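Local coordinates for succinyl-CoA:3-ketoacid coenzyme A transferase subunit B (Helicobacter pylori, PDB 3RRL), which catalyses, as one subunit of the enzyme, the transfer of coenzyme A from succinyl-CoA to a 3-oxo acid, giving a 3-oxoacyl-CoA and succinate, at residues B[6-11]-B[185-190]; B[10-15]-B[164-169]; B[103-108]-B[199-204]; B[139-144]-B[148-153]; B[172-177]-B[181-186]. One frame throughout, in Å; residues are numbered along the deposited sequence.

Contact 1: residues B[6-11]-B[185-190]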
# COMPACT_ATOMS: atom_id res chain seq x y z
N ILE B 6 -22.56 -26.29 11.47
CA ILE B 6 -22.80 -24.87 11.30
C ILE B 6 -23.19 -24.20 12.60
O ILE B 6 -22.57 -23.23 13.03
CB ILE B 6 -23.87 -24.63 10.22
CG1 ILE B 6 -23.28 -24.92 8.84
CG2 ILE B 6 -24.40 -23.20 10.29
CD1 ILE B 6 -24.33 -25.20 7.78
N LYS B 7 -24.21 -24.75 13.25
CA LYS B 7 -24.67 -24.24 14.54
C LYS B 7 -23.58 -24.23 15.62
O LYS B 7 -23.56 -23.34 16.47
CB LYS B 7 -25.92 -24.99 15.00
CG LYS B 7 -27.13 -24.65 14.13
CD LYS B 7 -28.44 -25.17 14.68
CE LYS B 7 -29.60 -24.74 13.79
NZ LYS B 7 -30.91 -25.27 14.25
N ARG B 8 -22.68 -25.21 15.59
CA ARG B 8 -21.59 -25.24 16.57
C ARG B 8 -20.55 -24.19 16.20
O ARG B 8 -20.01 -23.51 17.07
CB ARG B 8 -20.95 -26.63 16.65
CG ARG B 8 -19.75 -26.72 17.58
CD ARG B 8 -20.08 -26.23 19.00
NE ARG B 8 -18.89 -26.19 19.85
CZ ARG B 8 -18.01 -25.19 19.85
NH1 ARG B 8 -16.96 -25.23 20.65
NH2 ARG B 8 -18.17 -24.14 19.05
N ALA B 9 -20.29 -24.04 14.91
CA ALA B 9 -19.39 -23.00 14.43
C ALA B 9 -19.88 -21.60 14.80
O ALA B 9 -19.09 -20.72 15.12
CB ALA B 9 -19.21 -23.11 12.92
N ALA B 10 -21.20 -21.41 14.76
CA ALA B 10 -21.79 -20.11 15.06
C ALA B 10 -21.47 -19.65 16.48
O ALA B 10 -21.38 -18.46 16.75
CB ALA B 10 -23.29 -20.13 14.84
N LYS B 11 -21.31 -20.61 17.38
CA LYS B 11 -21.01 -20.31 18.77
C LYS B 11 -19.66 -19.62 18.93
O LYS B 11 -19.40 -18.98 19.95
CB LYS B 11 -21.08 -21.57 19.62
CG LYS B 11 -22.48 -22.18 19.70
CD LYS B 11 -22.51 -23.36 20.67
CE LYS B 11 -23.93 -23.70 21.08
NZ LYS B 11 -24.80 -24.05 19.92
N GLU B 185 -14.57 -31.76 22.59
CA GLU B 185 -16.02 -31.84 22.60
C GLU B 185 -16.57 -32.95 21.69
O GLU B 185 -16.07 -33.17 20.59
CB GLU B 185 -16.61 -30.48 22.21
CG GLU B 185 -18.07 -30.27 22.54
CD GLU B 185 -18.59 -28.89 22.11
OE1 GLU B 185 -17.82 -27.91 22.20
OE2 GLU B 185 -19.75 -28.80 21.68
N LEU B 186 -17.63 -33.61 22.15
CA LEU B 186 -18.38 -34.54 21.32
C LEU B 186 -19.67 -33.85 20.88
O LEU B 186 -20.32 -33.19 21.69
CB LEU B 186 -18.73 -35.82 22.10
CG LEU B 186 -17.61 -36.80 22.49
CD1 LEU B 186 -18.14 -37.87 23.45
CD2 LEU B 186 -16.97 -37.43 21.26
N GLN B 187 -20.03 -34.00 19.61
CA GLN B 187 -21.30 -33.47 19.13
C GLN B 187 -22.46 -34.30 19.69
O GLN B 187 -22.26 -35.44 20.11
CB GLN B 187 -21.35 -33.44 17.60
CG GLN B 187 -20.43 -32.40 16.95
CD GLN B 187 -21.10 -31.06 16.75
OE1 GLN B 187 -21.92 -30.64 17.57
NE2 GLN B 187 -20.76 -30.37 15.66
N GLU B 188 -23.66 -33.72 19.69
CA GLU B 188 -24.83 -34.37 20.27
C GLU B 188 -25.11 -35.75 19.68
O GLU B 188 -25.21 -35.90 18.46
CB GLU B 188 -26.06 -33.48 20.13
CG GLU B 188 -26.42 -32.72 21.39
CD GLU B 188 -26.97 -33.63 22.48
OE1 GLU B 188 -27.38 -33.11 23.55
OE2 GLU B 188 -27.00 -34.86 22.27
N GLY B 189 -25.24 -36.76 20.54
CA GLY B 189 -25.57 -38.10 20.11
C GLY B 189 -24.40 -38.86 19.50
O GLY B 189 -24.58 -39.88 18.81
N VAL B 190 -23.19 -38.36 19.75
CA VAL B 190 -21.98 -38.99 19.25
C VAL B 190 -21.14 -39.55 20.40
O VAL B 190 -21.05 -38.95 21.48
CB VAL B 190 -21.15 -38.02 18.39
CG1 VAL B 190 -19.85 -38.67 17.93
CG2 VAL B 190 -21.96 -37.55 17.19

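Contact 2: residues B[10-15]-B[164-169]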
# COMPACT_ATOMS: atom_id res chain seq x y z
N ALA B 10 -21.20 -21.41 14.76
CA ALA B 10 -21.79 -20.11 15.06
C ALA B 10 -21.47 -19.65 16.48
O ALA B 10 -21.38 -18.46 16.75
CB ALA B 10 -23.29 -20.13 14.84
N LYS B 11 -21.31 -20.61 17.38
CA LYS B 11 -21.01 -20.31 18.77
C LYS B 11 -19.66 -19.62 18.93
O LYS B 11 -19.40 -18.98 19.95
CB LYS B 11 -21.08 -21.57 19.62
CG LYS B 11 -22.48 -22.18 19.70
CD LYS B 11 -22.51 -23.36 20.67
CE LYS B 11 -23.93 -23.70 21.08
NZ LYS B 11 -24.80 -24.05 19.92
N GLU B 12 -18.80 -19.76 17.92
CA GLU B 12 -17.48 -19.14 17.97
C GLU B 12 -17.50 -17.65 17.62
O GLU B 12 -16.51 -16.93 17.84
CB GLU B 12 -16.51 -19.89 17.04
CG GLU B 12 -16.32 -21.36 17.43
CD GLU B 12 -15.64 -21.52 18.78
OE1 GLU B 12 -14.62 -20.82 19.00
OE2 GLU B 12 -16.12 -22.32 19.61
N LEU B 13 -18.61 -17.18 17.08
CA LEU B 13 -18.73 -15.76 16.73
C LEU B 13 -19.12 -14.94 17.95
O LEU B 13 -20.10 -15.24 18.62
CB LEU B 13 -19.74 -15.56 15.60
CG LEU B 13 -19.40 -16.28 14.30
CD1 LEU B 13 -20.32 -15.82 13.20
CD2 LEU B 13 -17.97 -16.00 13.93
N LYS B 14 -18.33 -13.91 18.22
CA LYS B 14 -18.52 -13.08 19.41
C LYS B 14 -18.71 -11.61 19.03
O LYS B 14 -18.17 -11.15 18.02
CB LYS B 14 -17.32 -13.21 20.35
CG LYS B 14 -17.00 -14.64 20.76
CD LYS B 14 -18.00 -15.15 21.79
CE LYS B 14 -17.49 -16.40 22.50
NZ LYS B 14 -18.27 -16.69 23.74
N GLU B 15 -19.45 -10.89 19.86
CA GLU B 15 -19.71 -9.47 19.64
C GLU B 15 -18.42 -8.69 19.43
O GLU B 15 -17.47 -8.83 20.20
CB GLU B 15 -20.46 -8.89 20.85
CG GLU B 15 -21.93 -9.26 20.92
CD GLU B 15 -22.82 -8.28 20.17
OE1 GLU B 15 -22.32 -7.20 19.78
OE2 GLU B 15 -24.01 -8.60 19.98
N VAL B 164 -4.19 -24.57 11.80
CA VAL B 164 -5.56 -24.74 12.27
C VAL B 164 -5.61 -24.66 13.79
O VAL B 164 -4.94 -25.42 14.46
CB VAL B 164 -6.17 -26.09 11.81
CG1 VAL B 164 -7.58 -26.26 12.37
CG2 VAL B 164 -6.19 -26.15 10.28
N HIS B 165 -6.37 -23.71 14.31
CA HIS B 165 -6.55 -23.57 15.76
C HIS B 165 -7.62 -24.50 16.30
O HIS B 165 -7.46 -25.12 17.36
CB HIS B 165 -6.86 -22.12 16.14
CG HIS B 165 -5.70 -21.19 15.98
ND1 HIS B 165 -5.52 -20.42 14.85
CD2 HIS B 165 -4.65 -20.92 16.78
CE1 HIS B 165 -4.41 -19.71 14.97
NE2 HIS B 165 -3.87 -20.00 16.14
N GLN B 166 -8.73 -24.61 15.57
CA GLN B 166 -9.87 -25.38 16.03
C GLN B 166 -10.54 -26.07 14.84
O GLN B 166 -10.66 -25.49 13.76
CB GLN B 166 -10.85 -24.47 16.75
CG GLN B 166 -12.18 -25.10 17.12
CD GLN B 166 -13.16 -24.07 17.68
OE1 GLN B 166 -13.25 -22.95 17.18
NE2 GLN B 166 -13.89 -24.43 18.72
N LEU B 167 -10.95 -27.31 15.05
CA LEU B 167 -11.59 -28.08 13.99
C LEU B 167 -12.95 -28.58 14.47
O LEU B 167 -13.05 -29.26 15.49
CB LEU B 167 -10.71 -29.26 13.55
CG LEU B 167 -11.40 -30.38 12.76
CD1 LEU B 167 -11.89 -29.88 11.41
CD2 LEU B 167 -10.47 -31.58 12.60
N ILE B 168 -13.99 -28.21 13.74
CA ILE B 168 -15.35 -28.61 14.07
C ILE B 168 -15.89 -29.51 12.97
O ILE B 168 -15.98 -29.10 11.82
CB ILE B 168 -16.25 -27.36 14.18
CG1 ILE B 168 -15.70 -26.39 15.23
CG2 ILE B 168 -17.68 -27.76 14.50
CD1 ILE B 168 -16.53 -25.11 15.37
N THR B 169 -16.23 -30.75 13.32
CA THR B 169 -16.90 -31.65 12.38
C THR B 169 -18.28 -32.07 12.90
O THR B 169 -18.71 -31.63 13.97
CB THR B 169 -16.04 -32.91 12.08
OG1 THR B 169 -16.15 -33.85 13.16
CG2 THR B 169 -14.59 -32.52 11.88

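Contact 3: residues B[103-108]-B[199-204]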
# COMPACT_ATOMS: atom_id res chain seq x y z
N VAL B 103 -7.63 -32.39 7.28
CA VAL B 103 -6.89 -31.71 8.32
C VAL B 103 -5.99 -32.75 8.98
O VAL B 103 -6.44 -33.81 9.32
CB VAL B 103 -7.77 -31.08 9.37
CG1 VAL B 103 -6.94 -30.43 10.43
CG2 VAL B 103 -8.73 -30.11 8.74
N SER B 104 -4.72 -32.43 9.14
CA SER B 104 -3.77 -33.31 9.78
C SER B 104 -3.66 -33.06 11.28
O SER B 104 -4.07 -32.03 11.76
CB SER B 104 -2.40 -33.21 9.12
OG SER B 104 -1.61 -32.26 9.78
N GLN B 105 -3.12 -34.02 12.01
CA GLN B 105 -3.01 -33.93 13.46
C GLN B 105 -2.10 -32.80 13.91
O GLN B 105 -2.19 -32.32 15.02
CB GLN B 105 -2.56 -35.26 14.07
CG GLN B 105 -1.09 -35.50 14.05
CD GLN B 105 -0.73 -36.93 14.40
OE1 GLN B 105 -1.54 -37.84 14.26
NE2 GLN B 105 0.48 -37.13 14.86
N ASN B 106 -1.22 -32.40 13.01
CA ASN B 106 -0.29 -31.32 13.26
C ASN B 106 -0.91 -29.95 13.02
O ASN B 106 -0.27 -28.95 13.21
CB ASN B 106 0.96 -31.49 12.40
CG ASN B 106 1.79 -30.24 12.33
OD1 ASN B 106 2.12 -29.64 13.34
ND2 ASN B 106 2.13 -29.83 11.11
N GLY B 107 -2.17 -29.93 12.60
CA GLY B 107 -2.83 -28.68 12.29
C GLY B 107 -2.71 -28.24 10.84
O GLY B 107 -3.06 -27.13 10.52
N ASP B 108 -2.20 -29.12 9.99
CA ASP B 108 -2.10 -28.87 8.57
C ASP B 108 -3.47 -28.87 7.91
O ASP B 108 -4.36 -29.58 8.34
CB ASP B 108 -1.25 -29.93 7.91
CG ASP B 108 0.14 -29.99 8.46
OD1 ASP B 108 0.50 -29.10 9.24
OD2 ASP B 108 0.87 -30.93 8.13
N THR B 199 -11.48 -41.57 13.22
CA THR B 199 -10.35 -40.65 13.15
C THR B 199 -9.02 -41.38 13.01
O THR B 199 -8.69 -42.24 13.82
CB THR B 199 -10.30 -39.77 14.40
OG1 THR B 199 -11.54 -39.07 14.53
CG2 THR B 199 -9.16 -38.76 14.29
N GLU B 200 -8.27 -41.06 11.96
CA GLU B 200 -6.94 -41.61 11.77
C GLU B 200 -5.90 -40.86 12.60
O GLU B 200 -5.00 -41.46 13.18
CB GLU B 200 -6.54 -41.57 10.29
CG GLU B 200 -7.50 -42.31 9.38
CD GLU B 200 -7.09 -42.23 7.92
OE1 GLU B 200 -7.84 -42.73 7.06
OE2 GLU B 200 -6.02 -41.65 7.63
N ALA B 201 -6.03 -39.53 12.65
CA ALA B 201 -5.09 -38.70 13.40
C ALA B 201 -5.01 -39.17 14.84
O ALA B 201 -5.99 -39.65 15.40
CB ALA B 201 -5.53 -37.24 13.34
N GLU B 202 -3.82 -39.05 15.44
CA GLU B 202 -3.65 -39.33 16.85
C GLU B 202 -3.99 -38.09 17.66
O GLU B 202 -3.55 -36.99 17.33
CB GLU B 202 -2.20 -39.74 17.15
CG GLU B 202 -1.75 -40.99 16.43
CD GLU B 202 -0.24 -41.18 16.49
OE1 GLU B 202 0.50 -40.17 16.57
OE2 GLU B 202 0.21 -42.35 16.45
N PHE B 203 -4.77 -38.27 18.73
CA PHE B 203 -5.18 -37.13 19.54
C PHE B 203 -5.27 -37.48 21.02
O PHE B 203 -5.39 -38.65 21.38
CB PHE B 203 -6.53 -36.58 19.04
CG PHE B 203 -7.65 -37.58 19.10
CD1 PHE B 203 -8.51 -37.62 20.19
CD2 PHE B 203 -7.86 -38.47 18.06
CE1 PHE B 203 -9.55 -38.54 20.25
CE2 PHE B 203 -8.91 -39.38 18.11
CZ PHE B 203 -9.75 -39.42 19.21
N GLU B 204 -5.22 -36.46 21.86
CA GLU B 204 -5.39 -36.62 23.30
C GLU B 204 -6.85 -36.36 23.64
O GLU B 204 -7.47 -35.45 23.08
CB GLU B 204 -4.52 -35.62 24.06
CG GLU B 204 -3.04 -35.73 23.78
CD GLU B 204 -2.27 -34.51 24.30
OE1 GLU B 204 -2.91 -33.56 24.79
OE2 GLU B 204 -1.02 -34.51 24.20

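Contact 4: residues B[139-144]-B[148-153]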
# COMPACT_ATOMS: atom_id res chain seq x y z
N MSE B 139 -15.85 -28.91 8.74
CA MSE B 139 -15.71 -29.94 7.73
C MSE B 139 -16.52 -31.17 8.08
O MSE B 139 -16.63 -31.51 9.26
CB MSE B 139 -14.24 -30.31 7.69
CG MSE B 139 -13.83 -31.28 6.64
SE MSE B 139 -11.91 -31.48 6.85
CE MSE B 139 -11.88 -32.49 8.51
N GLU B 140 -17.04 -31.86 7.08
CA GLU B 140 -17.62 -33.18 7.32
C GLU B 140 -16.48 -34.13 7.68
O GLU B 140 -15.41 -34.09 7.07
CB GLU B 140 -18.40 -33.67 6.10
CG GLU B 140 -19.79 -33.04 5.99
CD GLU B 140 -20.41 -33.21 4.62
OE1 GLU B 140 -20.77 -34.35 4.26
OE2 GLU B 140 -20.53 -32.20 3.89
N HIS B 141 -16.72 -34.97 8.68
CA HIS B 141 -15.65 -35.77 9.30
C HIS B 141 -15.10 -36.85 8.36
O HIS B 141 -13.90 -37.14 8.40
CB HIS B 141 -16.14 -36.39 10.61
CG HIS B 141 -15.02 -36.81 11.53
ND1 HIS B 141 -14.69 -36.10 12.66
CD2 HIS B 141 -14.17 -37.86 11.47
CE1 HIS B 141 -13.67 -36.69 13.27
NE2 HIS B 141 -13.34 -37.76 12.57
N CYS B 142 -15.96 -37.44 7.54
CA CYS B 142 -15.55 -38.49 6.62
C CYS B 142 -15.95 -38.11 5.20
O CYS B 142 -16.91 -37.37 5.00
CB CYS B 142 -16.19 -39.83 6.99
SG CYS B 142 -15.80 -40.47 8.65
N ASN B 143 -15.22 -38.62 4.21
CA ASN B 143 -15.56 -38.37 2.81
C ASN B 143 -16.74 -39.23 2.35
O ASN B 143 -17.32 -39.96 3.15
CB ASN B 143 -14.35 -38.56 1.88
CG ASN B 143 -13.90 -40.01 1.79
OD1 ASN B 143 -14.67 -40.94 2.05
ND2 ASN B 143 -12.64 -40.20 1.41
N LYS B 144 -17.09 -39.14 1.07
CA LYS B 144 -18.23 -39.87 0.52
C LYS B 144 -17.99 -41.38 0.50
O LYS B 144 -18.93 -42.16 0.36
CB LYS B 144 -18.56 -39.37 -0.89
N SER B 148 -11.95 -41.40 6.62
CA SER B 148 -11.64 -40.30 7.53
C SER B 148 -10.94 -39.12 6.84
O SER B 148 -9.97 -39.29 6.10
CB SER B 148 -10.79 -40.78 8.70
OG SER B 148 -10.50 -39.71 9.58
N LYS B 149 -11.44 -37.92 7.09
CA LYS B 149 -10.81 -36.71 6.58
C LYS B 149 -9.91 -36.06 7.64
O LYS B 149 -9.25 -35.06 7.37
CB LYS B 149 -11.88 -35.76 6.05
CG LYS B 149 -12.66 -36.36 4.88
CD LYS B 149 -13.90 -35.55 4.55
CE LYS B 149 -13.55 -34.10 4.28
NZ LYS B 149 -14.77 -33.25 4.24
N VAL B 150 -9.88 -36.65 8.83
CA VAL B 150 -9.00 -36.19 9.90
C VAL B 150 -7.83 -37.17 10.01
O VAL B 150 -8.01 -38.30 10.47
CB VAL B 150 -9.75 -36.11 11.23
CG1 VAL B 150 -8.92 -35.36 12.28
CG2 VAL B 150 -11.12 -35.45 11.03
N LYS B 151 -6.64 -36.72 9.61
CA LYS B 151 -5.55 -37.64 9.31
C LYS B 151 -4.26 -37.40 10.10
O LYS B 151 -4.10 -36.35 10.74
CB LYS B 151 -5.25 -37.61 7.80
CG LYS B 151 -6.48 -37.88 6.94
CD LYS B 151 -6.12 -38.10 5.48
CE LYS B 151 -5.76 -39.55 5.19
NZ LYS B 151 -6.96 -40.43 5.11
N LYS B 152 -3.37 -38.38 10.08
CA LYS B 152 -2.05 -38.23 10.68
C LYS B 152 -1.23 -37.25 9.85
O LYS B 152 -0.60 -36.34 10.38
CB LYS B 152 -1.33 -39.58 10.77
N GLU B 153 -1.25 -37.45 8.53
CA GLU B 153 -0.66 -36.51 7.59
C GLU B 153 -1.62 -36.32 6.43
O GLU B 153 -2.31 -37.25 6.03
CB GLU B 153 0.70 -37.00 7.09

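Contact 5: residues B[172-177]-B[181-186]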
# COMPACT_ATOMS: atom_id res chain seq x y z
N ALA B 172 -17.11 -34.24 16.18
CA ALA B 172 -16.42 -33.64 17.31
C ALA B 172 -15.76 -32.28 17.08
O ALA B 172 -15.64 -31.80 15.97
CB ALA B 172 -15.39 -34.60 17.81
N VAL B 173 -15.36 -31.68 18.19
CA VAL B 173 -14.61 -30.45 18.19
C VAL B 173 -13.20 -30.76 18.70
O VAL B 173 -13.04 -31.36 19.74
CB VAL B 173 -15.25 -29.39 19.06
CG1 VAL B 173 -14.46 -28.12 19.00
CG2 VAL B 173 -16.66 -29.15 18.63
N PHE B 174 -12.20 -30.32 17.96
CA PHE B 174 -10.82 -30.53 18.31
C PHE B 174 -10.10 -29.20 18.39
O PHE B 174 -10.45 -28.26 17.70
CB PHE B 174 -10.10 -31.35 17.24
CG PHE B 174 -10.66 -32.72 17.03
CD1 PHE B 174 -10.12 -33.80 17.68
CD2 PHE B 174 -11.70 -32.92 16.15
CE1 PHE B 174 -10.62 -35.05 17.47
CE2 PHE B 174 -12.20 -34.17 15.94
CZ PHE B 174 -11.66 -35.24 16.59
N GLU B 175 -9.08 -29.14 19.24
CA GLU B 175 -8.22 -27.97 19.32
C GLU B 175 -6.77 -28.36 19.07
O GLU B 175 -6.39 -29.52 19.21
CB GLU B 175 -8.38 -27.27 20.67
CG GLU B 175 -9.70 -26.54 20.80
CD GLU B 175 -9.93 -25.92 22.17
OE1 GLU B 175 -9.06 -26.11 23.06
OE2 GLU B 175 -10.98 -25.26 22.35
N PHE B 176 -5.97 -27.39 18.67
CA PHE B 176 -4.57 -27.63 18.34
C PHE B 176 -3.64 -26.77 19.17
O PHE B 176 -3.79 -25.55 19.22
CB PHE B 176 -4.33 -27.38 16.85
CG PHE B 176 -5.01 -28.38 15.96
CD1 PHE B 176 -6.30 -28.15 15.50
CD2 PHE B 176 -4.38 -29.55 15.61
CE1 PHE B 176 -6.94 -29.07 14.69
CE2 PHE B 176 -5.01 -30.47 14.80
CZ PHE B 176 -6.29 -30.23 14.34
N SER B 177 -2.69 -27.42 19.85
CA SER B 177 -1.58 -26.74 20.52
C SER B 177 -0.37 -27.66 20.52
O SER B 177 -0.52 -28.87 20.71
CB SER B 177 -1.93 -26.41 21.97
OG SER B 177 -3.14 -25.68 22.05
N MSE B 181 -3.08 -32.48 18.81
CA MSE B 181 -4.52 -32.33 18.65
C MSE B 181 -5.30 -32.86 19.85
O MSE B 181 -5.10 -34.00 20.28
CB MSE B 181 -4.97 -33.05 17.39
CG MSE B 181 -6.41 -32.80 17.01
SE MSE B 181 -6.82 -33.73 15.36
CE MSE B 181 -8.44 -32.80 14.84
N LYS B 182 -6.20 -32.04 20.39
CA LYS B 182 -7.03 -32.46 21.52
C LYS B 182 -8.50 -32.52 21.14
O LYS B 182 -9.03 -31.60 20.51
CB LYS B 182 -6.85 -31.49 22.69
CG LYS B 182 -5.43 -31.34 23.20
CD LYS B 182 -5.31 -30.08 24.06
CE LYS B 182 -3.89 -29.88 24.62
NZ LYS B 182 -3.56 -30.76 25.79
N LEU B 183 -9.18 -33.59 21.58
CA LEU B 183 -10.61 -33.70 21.38
C LEU B 183 -11.22 -33.05 22.59
O LEU B 183 -11.14 -33.58 23.69
CB LEU B 183 -10.99 -35.18 21.40
CG LEU B 183 -12.49 -35.48 21.47
CD1 LEU B 183 -13.20 -34.88 20.26
CD2 LEU B 183 -12.76 -36.97 21.57
N VAL B 184 -11.80 -31.86 22.41
CA VAL B 184 -12.40 -31.17 23.54
C VAL B 184 -13.92 -31.23 23.62
O VAL B 184 -14.50 -30.79 24.61
CB VAL B 184 -11.93 -29.71 23.60
CG1 VAL B 184 -10.42 -29.66 23.71
CG2 VAL B 184 -12.40 -28.93 22.37
N GLU B 185 -14.57 -31.76 22.59
CA GLU B 185 -16.02 -31.84 22.60
C GLU B 185 -16.57 -32.95 21.69
O GLU B 185 -16.07 -33.17 20.59
CB GLU B 185 -16.61 -30.48 22.21
CG GLU B 185 -18.07 -30.27 22.54
CD GLU B 185 -18.59 -28.89 22.11
OE1 GLU B 185 -17.82 -27.91 22.20
OE2 GLU B 185 -19.75 -28.80 21.68
N LEU B 186 -17.63 -33.61 22.15
CA LEU B 186 -18.38 -34.54 21.32
C LEU B 186 -19.67 -33.85 20.88
O LEU B 186 -20.32 -33.19 21.69
CB LEU B 186 -18.73 -35.82 22.10
CG LEU B 186 -17.61 -36.80 22.49
CD1 LEU B 186 -18.14 -37.87 23.45
CD2 LEU B 186 -16.97 -37.43 21.26

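Contact 1: residues B[6-11]-B[185-190]
A salt bridge between Arg8 and Glu185 ties the N-terminal helix 2-10 to the end of strand 180-186, in the mixed sheet of the coenzyme A transferase fold. The helix lies against this sheet, and Arg8 also packs on Ile168 of strand 166-168 and Val173 of strand 172-177. The guanidinium group meets the carboxylate side-on. Its NE and NH1 both point at one oxygen, Glu185 OE1. The bond from Arg8 NE to Glu185 OE1 measures 3.1 Å, and that from Arg8 NH1 to the same OE1 measures 3.2 Å. Both reach it on the syn side and from the same face of the carboxylate. The planes are 24° apart, and the nitrogens meet OE1 somewhat out of the carboxylate plane. Arg8 NE also makes a weak bond to Glu185 OE2. Glu185 CG is anti to the backbone N (chi1 -163°), and the extended chain carries the carboxylate to the edge of the guanidinium. Arg8 NH2 has a second partner, Glu12 OE2, so the cation is held between two acids. Beyond strand 180-186, a type II turn runs from Gln187 to Val190. Gln187 NE2 donates to Thr169 O and rests 3.9 Å from Arg8 CB.

Contact 2: residues B[10-15]-B[164-169]
Glu12 and Gln166 bury most of the surface here, with a smaller share from Ile168. Glu12 belongs to the type I turn Ala10 to Leu13 that follows helix 2-10. Gln166 and Ile168 are on strand 166-168 of the large mixed sheet. The Glu12 and Gln166 side chains come from opposite directions, and their carboxylate and amide planes stand 86° apart. Gln166 NE2 donates to Glu12 OE2 over 3.2 Å. The bond is nearly straight at the hydrogen (168°) and keeps to the amide plane, but it reaches the carboxylate from above. Glu12 CG lies beside its backbone N (chi1 -60°), 4.3 Å from Ile168 CD1. A bend at chi2 then turns the carboxylate to Gln166. The acceptors Glu12 OE1 and Gln166 OE1 lie 3.1 Å apart without bonding each other. Lys134 NZ reconciles them: it forms a salt bridge with Glu12 OE1 and a hydrogen bond to Gln166 OE1. Arg8 NH2 pairs with Glu12 OE2. Two cations thus flank this carboxylate, which would be expected to keep it ionised although the contact is buried.

Contact 3: residues B[103-108]-B[199-204]
Gln105 and Glu202 meet through polar bonds, with Ala201 adding an apolar touch. The stronger bond runs from the backbone. Glu202 N donates to Gln105 OE1 over 2.8 Å, with 163° at the hydrogen. The donor sits above the plane of the amide carbonyl. Next to it, Gln105 NE2 makes a long, weak bond to Glu202 OE1 at 3.5 Å. The amide and carboxylate planes are only 20° apart. One glutamine amide therefore addresses both the main chain and the side chain of Glu202. Gln105 CG lies between the backbone N and the carbonyl carbon (chi1 83°), and the extended chain beyond it carries the amide across to the other segment.

The apolar part is small. Gln105 CB touches Ala201 CB at 3.6 Å. Ala201 is also backbone-bonded to Val150, and its side chain touches Val150, which fastens the loop to strand 150-151 at this point.

Bonds within the 103-108 segment shape the turn that presents Gln105. Ser104 OG accepts from Asn106 N (3.3 Å) and from Asp108 N (3.2 Å). Gly107 N bonds to Ser104 O, and Ser104 N to Asp108 O. The turn leads from strand 102-104 into strand 109-114, the antiparallel neighbour in the four-stranded sheet. This is a beta hairpin with a type I turn from Ser104 to Gly107 and an ST turn at Ser104, clasped by the loop after helix 192-198.

Contact 4: residues B[139-144]-B[148-153]
The His141 ring carries a methyl group of Val150 on one face. Val150 CG2 stands 3.7 Å from the ring centroid, 17° off the normal, in a CH-pi contact displaced toward the rim. Both ring nitrogens have partners outside: ND1 bonds with Thr169 OG1, and NE2 with Thr199 OG1. These two bonds fix the rotation of the ring and keep its face toward Val150. The same methyl also meets the selenomethionine Met139, whose CE lies 4.0 Å from Val150 CG2.

Lys149 has the most surface buried by the contact. Its aliphatic chain runs along the backbone of 140-143, with CD 3.3 Å from Cys142 C. A bend at chi3 (55°) turns the amine back to Glu140 O. That bond, from Lys149 NZ, measures 3.0 Å. Lys149 CE also packs against the Met139 side chain, 3.7 Å from Met139 CG. Main chain joins main chain at one place, where Lys149 N donates to His141 O over 2.9 Å, with 161° at the hydrogen. Cys142 and Ser148 form a single beta bridge there.

Nearby, Ser148 OG bonds with Lys198 O, and Lys151 NZ forms a salt bridge with Glu200. The chain between strands 134-138 and 150-151 thus doubles back on itself. It is a connecting loop closed by an isolated beta bridge, joining the large mixed sheet to the edge strand of the four-stranded one.

Contact 5: residues B[172-177]-B[181-186]
The Phe174 ring lies between two side chains of strand 180-186. Leu183 CD1 covers one face, 4.1 Å from the ring centroid. The terminal methyl of selenomethionine Met181 covers the opposite face, but its close fit is doubtful. Met181 CG is anti to the backbone N (chi1 -172°), and the chain lies alongside Phe176. Its SE stands 4.6 Å from the Phe176 centroid, an oblique Met-aromatic contact. Ala172 and Leu183 pack closely on this same side of the sheet. On the other side, Val173 CB meets Glu185 CB at 3.6 Å. Val184, in the bulge, sets its CG2 against the Glu175 side chain.

The backbone sets these positions. Glu175 and Lys182 form a hydrogen-bonded pair: Glu175 N to Lys182 O and Lys182 N to Glu175 O are both 2.8 Å. Farther along, Val173 O accepts from Val184 N (3.0 Å) and Glu185 N (3.3 Å), while Val173 N donates to Glu185 O. The extra residue shifts the register by one.

Farther out, Leu167 of strand 166-168 packs on Phe174, Phe176 and Met181. Val195 of helix 192-198 covers Ala172 and Phe174. This is an antiparallel beta hairpin with a classic beta bulge opposite Val173, within the large mixed sheet.

From the N terminus, helix 2-10 and the turn after it open contacts 1 and 2. Contact 2 closes first, on strand 166-168, and contact 1 closes later, at the end of strand 180-186. Both fasten the N-terminal region to the large mixed sheet. Contact 3 opens at 103-108 and closes at 199-204, so it crosses both. Contact 4 spans a short loop that falls within the spans of contacts 1, 2 and 3. Contact 5 follows contact 2 in series, lies within contact 3 and ends with contact 1 on strand 180-186, sharing Glu185 and Leu186. Strand 172-177 pairs with 166-168, linking contacts 2 and 5. Strands 102-104 and 150-151 pair likewise, joining contacts 3 and 4.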